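Local coordinates for SusD-like carbohydrate binding protein (Bacteroides vulgatus, PDB 3LEW) that probably binds carbohydrate for nutrient uptake at the bacterial outer membrane, as SusD-family proteins do, at residues A[127-130]-A[131-134]; A[168-171]-A[172-176]; A[249-252]-A[253-256]; A[370-373]-A[374-378]. All coordinates share one frame; numbering follows the deposited sequence.

Contact 1. Residues A[127-130]-A[131-134]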
# COMPACT_ATOMS: atom_id res chain seq x y z
N PHE A 127 -2.55 -9.15 -8.84
CA PHE A 127 -2.09 -8.11 -7.91
C PHE A 127 -1.71 -6.81 -8.64
O PHE A 127 -2.02 -5.71 -8.15
CB PHE A 127 -0.90 -8.60 -7.10
CG PHE A 127 -0.28 -7.56 -6.18
CD1 PHE A 127 -0.90 -7.19 -5.00
CD2 PHE A 127 0.92 -6.99 -6.47
CE1 PHE A 127 -0.34 -6.24 -4.13
CE2 PHE A 127 1.47 -6.04 -5.61
CZ PHE A 127 0.85 -5.70 -4.45
N LEU A 128 -1.07 -6.95 -9.80
CA LEU A 128 -0.62 -5.78 -10.55
C LEU A 128 -1.83 -5.12 -11.24
O LEU A 128 -1.93 -3.89 -11.28
CB LEU A 128 0.50 -6.13 -11.53
CG LEU A 128 1.81 -6.54 -10.82
CD1 LEU A 128 2.81 -7.16 -11.86
CD2 LEU A 128 2.39 -5.39 -9.98
N TYR A 129 -2.80 -5.90 -11.70
CA TYR A 129 -4.07 -5.26 -12.21
C TYR A 129 -4.86 -4.59 -11.07
O TYR A 129 -5.54 -3.58 -11.28
CB TYR A 129 -4.92 -6.23 -13.02
CG TYR A 129 -4.37 -6.45 -14.41
CD1 TYR A 129 -4.20 -5.39 -15.29
CD2 TYR A 129 -3.97 -7.72 -14.84
CE1 TYR A 129 -3.64 -5.56 -16.55
CE2 TYR A 129 -3.43 -7.92 -16.12
CZ TYR A 129 -3.23 -6.82 -16.96
OH TYR A 129 -2.67 -6.96 -18.22
N LEU A 130 -4.77 -5.12 -9.84
CA LEU A 130 -5.38 -4.46 -8.68
C LEU A 130 -4.74 -3.09 -8.43
O LEU A 130 -5.41 -2.10 -8.14
CB LEU A 130 -5.29 -5.31 -7.42
CG LEU A 130 -5.78 -4.71 -6.11
CD1 LEU A 130 -7.26 -4.34 -6.25
CD2 LEU A 130 -5.58 -5.68 -4.93
N HIS A 131 -3.42 -3.02 -8.56
CA HIS A 131 -2.71 -1.74 -8.48
C HIS A 131 -3.24 -0.72 -9.50
O HIS A 131 -3.58 0.44 -9.16
CB HIS A 131 -1.23 -1.93 -8.70
CG HIS A 131 -0.47 -0.64 -8.75
ND1 HIS A 131 -0.32 0.19 -7.65
CD2 HIS A 131 0.21 -0.05 -9.77
CE1 HIS A 131 0.38 1.26 -8.00
NE2 HIS A 131 0.73 1.13 -9.27
N LEU A 132 -3.35 -1.16 -10.75
CA LEU A 132 -3.83 -0.29 -11.82
C LEU A 132 -5.26 0.15 -11.54
O LEU A 132 -5.57 1.37 -11.57
CB LEU A 132 -3.69 -0.97 -13.18
CG LEU A 132 -2.24 -1.15 -13.67
CD1 LEU A 132 -2.13 -2.20 -14.84
CD2 LEU A 132 -1.60 0.18 -14.08
N ALA A 133 -6.15 -0.80 -11.20
CA ALA A 133 -7.55 -0.50 -10.98
C ALA A 133 -7.78 0.48 -9.82
O ALA A 133 -8.64 1.34 -9.90
CB ALA A 133 -8.33 -1.79 -10.70
N SER A 134 -7.02 0.30 -8.75
CA SER A 134 -7.23 1.07 -7.51
C SER A 134 -6.61 2.45 -7.50
O SER A 134 -6.98 3.25 -6.63
CB SER A 134 -6.76 0.26 -6.29
OG SER A 134 -5.37 -0.04 -6.32
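S134 has its OG set between its own backbone N and carbonyl carbon (chi1 61°), which turns the hydroxyl back along the helix onto L130. Its OG gives a hydrogen bond of 2.7 Å to L130 O. The backbone N of S134 also gives one to L130 O, at 3.0 Å. The two donors reach this oxygen from opposite faces of the carbonyl plane, so one acceptor is gripped twice by one residue. Y129 and L132 both swing CG to the backbone N side, which brings the two side chains together. They meet at an oblique crossing, with CD1 of Y129 3.8 Å from CD1 of L132. CB of H131 lies close to the carbonyl of L128, 3.3 Å from its O. The backbone bonds are those of a regular alpha helix, for example A133 N to Y129 O at 2.8 Å. All of this lies in the buried C-terminal part of helix 111-135, which is covered by helices 81-103, 170-187 and 202-215. Y129 OH bonds Y152 O, and H131 NE2 bonds S86 OG. The hydroxyl of S134, in contrast, finds its acceptor inside its own helix. The chemistry is that of a polar group placed in a buried setting: its hydrogen goes to a main-chain carbonyl one turn back, and no charged partner is needed for that bond.

Contact 2. Residues A[168-171]-A[172-176]; sequences SSVS and EVYAQ
The carboxylate of E172 and the ring of Y174 are the flat groups: the carboxylate meets S168 and S169 just before helix 170-187, and the ring meets V170 in its first turn. S169 N approaches OE1 of E172 on the anti side, 31° out of the carboxylate plane. CB of S168 touches the same oxygen at 3.3 Å. S169 and E172 form a capping box, with S169 at the N-cap. The Y174 ring has V170 CG2 against its CD2 and CE2 carbons; the two side chains lie side by side and point the same way. A133 and S134 of helix 111-135 also pack on this tyrosine. The box is closed by two reciprocal bonds. S169 N donates to E172 OE1 at 2.9 Å, and E172 N donates to S169 OG at 3.1 Å. The serine hydroxyl reaches the helix end because chi1 is 66°. Backbone bonds then take over, from V173 N to S169 O and from Y174 N to V170 O. The negative carboxylate sits by the first turn, where the helix dipole would probably stabilise it. In the cap itself, OG of S169 also rests against CG of E172, 3.3 Å away.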
# COMPACT_ATOMS: atom_id res chain seq x y z
N SER A 168 -8.86 -0.52 -21.05
CA SER A 168 -10.11 -1.06 -20.49
C SER A 168 -10.60 -0.14 -19.39
O SER A 168 -9.86 0.70 -18.94
CB SER A 168 -9.87 -2.45 -19.93
OG SER A 168 -9.54 -3.33 -20.98
N SER A 169 -11.84 -0.36 -18.94
CA SER A 169 -12.46 0.48 -17.91
C SER A 169 -12.06 -0.02 -16.54
O SER A 169 -11.57 -1.15 -16.37
CB SER A 169 -13.96 0.42 -17.94
OG SER A 169 -14.44 -0.89 -17.62
N VAL A 170 -12.32 0.83 -15.54
CA VAL A 170 -12.01 0.46 -14.15
C VAL A 170 -12.75 -0.81 -13.74
O VAL A 170 -12.14 -1.70 -13.09
CB VAL A 170 -12.26 1.64 -13.16
CG1 VAL A 170 -13.71 2.15 -13.25
CG2 VAL A 170 -11.88 1.24 -11.71
N SER A 171 -14.01 -0.98 -14.15
CA SER A 171 -14.75 -2.22 -13.84
C SER A 171 -14.07 -3.43 -14.49
O SER A 171 -13.95 -4.50 -13.87
CB SER A 171 -16.20 -2.14 -14.31
OG SER A 171 -16.95 -1.17 -13.59
N GLU A 172 -13.62 -3.26 -15.73
CA GLU A 172 -12.98 -4.36 -16.45
C GLU A 172 -11.63 -4.76 -15.84
O GLU A 172 -11.29 -5.94 -15.77
CB GLU A 172 -12.82 -4.02 -17.92
CG GLU A 172 -14.12 -4.01 -18.68
CD GLU A 172 -14.05 -3.41 -20.07
OE1 GLU A 172 -13.12 -2.60 -20.35
OE2 GLU A 172 -15.00 -3.70 -20.85
N VAL A 173 -10.86 -3.78 -15.38
CA VAL A 173 -9.56 -4.06 -14.78
C VAL A 173 -9.76 -4.72 -13.43
O VAL A 173 -9.05 -5.70 -13.09
CB VAL A 173 -8.66 -2.83 -14.71
CG1 VAL A 173 -7.35 -3.16 -14.01
CG2 VAL A 173 -8.37 -2.31 -16.12
N TYR A 174 -10.71 -4.21 -12.64
CA TYR A 174 -11.08 -4.94 -11.40
C TYR A 174 -11.50 -6.40 -11.69
O TYR A 174 -11.08 -7.32 -10.99
CB TYR A 174 -12.14 -4.19 -10.58
CG TYR A 174 -11.59 -3.18 -9.59
CD1 TYR A 174 -10.77 -3.58 -8.53
CD2 TYR A 174 -11.96 -1.85 -9.67
CE1 TYR A 174 -10.26 -2.68 -7.62
CE2 TYR A 174 -11.46 -0.92 -8.75
CZ TYR A 174 -10.64 -1.35 -7.72
OH TYR A 174 -10.15 -0.47 -6.79
N ALA A 175 -12.33 -6.63 -12.71
CA ALA A 175 -12.81 -7.96 -13.03
C ALA A 175 -11.64 -8.89 -13.44
O ALA A 175 -11.61 -10.06 -13.10
CB ALA A 175 -13.91 -7.93 -14.12
N GLN A 176 -10.68 -8.32 -14.17
CA GLN A 176 -9.48 -9.04 -14.60
C GLN A 176 -8.66 -9.45 -13.38
O GLN A 176 -8.26 -10.59 -13.27
CB GLN A 176 -8.62 -8.17 -15.54
CG GLN A 176 -7.35 -8.85 -16.09
CD GLN A 176 -7.70 -10.02 -16.98
OE1 GLN A 176 -8.52 -9.88 -17.90
NE2 GLN A 176 -7.09 -11.19 -16.72

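Contact 3. Residues A[249-252]-A[253-256]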
# COMPACT_ATOMS: atom_id res chain seq x y z
N VAL A 249 10.30 -9.86 7.93
CA VAL A 249 9.26 -10.76 7.45
C VAL A 249 8.99 -11.95 8.40
O VAL A 249 7.96 -12.64 8.25
CB VAL A 249 9.59 -11.34 6.04
CG1 VAL A 249 9.63 -10.24 4.98
CG2 VAL A 249 10.89 -12.17 6.09
N ASP A 250 9.89 -12.16 9.36
CA ASP A 250 9.76 -13.21 10.34
C ASP A 250 8.50 -13.01 11.25
O ASP A 250 8.04 -13.93 11.88
CB ASP A 250 11.05 -13.39 11.17
CG ASP A 250 12.31 -13.73 10.33
OD1 ASP A 250 12.17 -14.32 9.24
OD2 ASP A 250 13.48 -13.44 10.78
N ASN A 251 7.93 -11.82 11.28
CA ASN A 251 6.76 -11.55 12.12
C ASN A 251 5.57 -12.42 11.70
O ASN A 251 5.21 -12.47 10.50
CB ASN A 251 6.50 -10.05 12.02
CG ASN A 251 5.37 -9.57 12.85
OD1 ASN A 251 4.26 -10.08 12.77
ND2 ASN A 251 5.65 -8.56 13.70
N LYS A 252 4.93 -13.10 12.67
CA LYS A 252 3.83 -14.04 12.35
C LYS A 252 2.56 -13.37 11.82
O LYS A 252 1.68 -14.05 11.29
CB LYS A 252 3.49 -14.93 13.53
CG LYS A 252 4.53 -16.05 13.78
CD LYS A 252 4.29 -16.80 15.12
CE LYS A 252 4.60 -15.92 16.33
NZ LYS A 252 4.20 -16.58 17.61
N GLU A 253 2.43 -12.06 12.00
CA GLU A 253 1.26 -11.38 11.46
C GLU A 253 1.45 -10.97 10.00
O GLU A 253 0.50 -10.60 9.31
CB GLU A 253 0.92 -10.16 12.34
CG GLU A 253 -0.57 -9.85 12.28
CD GLU A 253 -0.95 -8.47 12.75
OE1 GLU A 253 -0.78 -8.16 13.96
OE2 GLU A 253 -1.43 -7.68 11.91
N TRP A 254 2.69 -10.96 9.53
CA TRP A 254 2.94 -10.63 8.13
C TRP A 254 2.59 -11.83 7.27
O TRP A 254 3.22 -12.87 7.36
CB TRP A 254 4.39 -10.24 7.86
CG TRP A 254 4.89 -8.98 8.47
CD1 TRP A 254 4.51 -8.40 9.67
CD2 TRP A 254 5.95 -8.17 7.95
NE1 TRP A 254 5.27 -7.27 9.91
CE2 TRP A 254 6.17 -7.11 8.88
CE3 TRP A 254 6.74 -8.23 6.79
CZ2 TRP A 254 7.15 -6.15 8.69
CZ3 TRP A 254 7.75 -7.29 6.61
CH2 TRP A 254 7.93 -6.24 7.57
N ILE A 255 1.59 -11.65 6.42
CA ILE A 255 1.20 -12.64 5.43
C ILE A 255 2.12 -12.58 4.22
O ILE A 255 2.48 -13.61 3.66
CB ILE A 255 -0.25 -12.39 5.00
CG1 ILE A 255 -1.18 -12.60 6.21
CG2 ILE A 255 -0.64 -13.33 3.87
CD1 ILE A 255 -2.63 -12.18 5.93
N TRP A 256 2.54 -11.37 3.86
CA TRP A 256 3.28 -11.16 2.64
C TRP A 256 4.23 -10.01 2.84
O TRP A 256 3.83 -8.94 3.34
CB TRP A 256 2.30 -10.82 1.51
CG TRP A 256 2.74 -11.05 0.10
CD1 TRP A 256 3.63 -11.99 -0.36
CD2 TRP A 256 2.16 -10.47 -1.07
NE1 TRP A 256 3.68 -11.98 -1.73
CE2 TRP A 256 2.81 -11.03 -2.19
CE3 TRP A 256 1.20 -9.47 -1.28
CZ2 TRP A 256 2.51 -10.64 -3.51
CZ3 TRP A 256 0.93 -9.10 -2.57
CH2 TRP A 256 1.59 -9.68 -3.66
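A type I beta turn from N251 to W254, with an Asx turn laid over its first residues, leads the chain into strand 254-258. The side chain of N251 starts both the polar and the aromatic part of the contact. Its CG is anti to the backbone N (chi1 -178°), and OD1 accepts from E253 N at 2.8 Å, in the plane of the amide carbonyl. The turn bond runs from W254 N to N251 O at 3.1 Å, with the donor above the carbonyl plane. CB of N251 sits over the indole of W254, 3.8 Å from the centroid of the five-membered ring, as a CH-pi contact. The amide plane is tilted 28° from the ring. V249 N lies over the indole too. CG1 of V249 touches CZ3 of W254 at 3.9 Å, the two side chains crossing at about a right angle. The carboxylate of E253 leads away from the turn, to a salt bridge with R345 and a bond from M237 N. Asparagine thus does two jobs: its amide oxygen satisfies a backbone N-H inside the turn, and its CB lies against the indole. The turn geometry and the tryptophan position are therefore linked through one residue.

Contact 4. Residues A[370-373]-A[374-378]; sequences NDLK and TARGA
L372 and R376 lie one turn apart, and their side chains run at a slant to each other. CD1 of L372 touches the arginine at NE, 3.8 Å away, and is close to NH2. The R376 chain bends at chi2 (-60°), which brings the NE end of the guanidinium alongside the leucine methyl. That group then forms a salt bridge with E401 and a hydrogen bond with Y301 OH. A leucine methyl thus lies beside a charged group whose charge is met by other parts of the fold. On another side of the helix T374 is turned back to N370. Its OG1 donates to N370 O at 2.9 Å, and its backbone N donates to the same oxygen at 2.8 Å, from the opposite face of the carbonyl plane. OG1 stands anti to the carbonyl carbon (chi1 -63°), which puts it within reach of that oxygen. CB of K373 meets CB of A378 at 3.9 Å. NZ of the lysine goes on to a salt bridge with E397. A378 N donates to K373 O at 2.9 Å, from above the carbonyl plane. G377 N donates to T374 O at 3.2 Å. G377 has positive phi (88°), as the first residue past the helix. The glycine and the bonds back into the last turn make a Schellman motif, the classic C-terminal end of an alpha helix, here closing helix 365-376.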
# COMPACT_ATOMS: atom_id res chain seq x y z
N ASN A 370 -13.74 -5.07 16.83
CA ASN A 370 -13.42 -5.11 18.25
C ASN A 370 -12.28 -6.06 18.58
O ASN A 370 -11.57 -5.83 19.55
CB ASN A 370 -14.66 -5.43 19.09
CG ASN A 370 -15.53 -4.20 19.35
OD1 ASN A 370 -15.07 -3.06 19.18
ND2 ASN A 370 -16.78 -4.41 19.73
N ASP A 371 -12.12 -7.16 17.83
CA ASP A 371 -10.97 -8.08 18.02
C ASP A 371 -9.65 -7.29 17.81
O ASP A 371 -8.70 -7.44 18.60
CB ASP A 371 -10.97 -9.25 17.02
CG ASP A 371 -12.04 -10.28 17.27
OD1 ASP A 371 -12.47 -10.45 18.45
OD2 ASP A 371 -12.43 -10.96 16.25
N LEU A 372 -9.58 -6.51 16.72
CA LEU A 372 -8.39 -5.73 16.43
C LEU A 372 -8.20 -4.67 17.51
O LEU A 372 -7.12 -4.50 18.05
CB LEU A 372 -8.47 -5.08 15.06
CG LEU A 372 -7.31 -4.18 14.65
CD1 LEU A 372 -5.93 -4.88 14.76
CD2 LEU A 372 -7.58 -3.67 13.21
N LYS A 373 -9.28 -3.96 17.83
CA LYS A 373 -9.18 -2.92 18.86
C LYS A 373 -8.66 -3.49 20.21
O LYS A 373 -7.73 -2.92 20.82
CB LYS A 373 -10.52 -2.19 19.01
CG LYS A 373 -10.87 -1.23 17.89
CD LYS A 373 -12.28 -0.63 18.11
CE LYS A 373 -12.70 0.43 17.06
NZ LYS A 373 -11.73 1.57 16.97
N THR A 374 -9.27 -4.58 20.67
CA THR A 374 -8.83 -5.26 21.86
C THR A 374 -7.32 -5.61 21.82
O THR A 374 -6.59 -5.41 22.82
CB THR A 374 -9.66 -6.54 22.12
OG1 THR A 374 -11.02 -6.15 22.35
CG2 THR A 374 -9.13 -7.30 23.37
N ALA A 375 -6.88 -6.15 20.70
CA ALA A 375 -5.50 -6.58 20.56
C ALA A 375 -4.55 -5.39 20.76
O ALA A 375 -3.43 -5.55 21.33
CB ALA A 375 -5.25 -7.27 19.20
N ARG A 376 -4.98 -4.20 20.36
CA ARG A 376 -4.10 -3.03 20.47
C ARG A 376 -4.31 -2.21 21.75
O ARG A 376 -3.57 -1.27 22.00
CB ARG A 376 -4.28 -2.13 19.25
CG ARG A 376 -4.08 -2.83 17.90
CD ARG A 376 -2.70 -3.43 17.71
NE ARG A 376 -2.57 -4.06 16.40
CZ ARG A 376 -2.05 -5.26 16.18
NH1 ARG A 376 -1.53 -6.01 17.16
NH2 ARG A 376 -2.03 -5.72 14.93
N GLY A 377 -5.31 -2.54 22.55
CA GLY A 377 -5.60 -1.75 23.75
C GLY A 377 -6.55 -0.58 23.54
O GLY A 377 -6.72 0.25 24.42
N ALA A 378 -7.16 -0.51 22.37
CA ALA A 378 -8.13 0.50 22.02
C ALA A 378 -9.50 0.20 22.67
O ALA A 378 -9.83 -0.95 22.95
CB ALA A 378 -8.29 0.57 20.51

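Overall arrangement
From the N terminus the contacts come strictly in series; none nests in or crosses another, and each lies within one continuous stretch. Contact 1 lies inside a helix and contact 2 starts the next long helix. The two pack together, with L130 CD1 3.7 Å from Y174 CE1. Contact 3 closes a tight turn before a strand. Its W256 meets F127 of contact 1 edge to face, which joins the 254-258 strand to helix 111-135. Contact 4 ends a helix and is tied to contact 3 by a salt bridge, E253 OE1 to R376 NH2, at 2.9 Å. Contacts 1 and 4 lie on opposite sides of the chain's centre, their own centres about 30 Å apart, and contact 3 touches both.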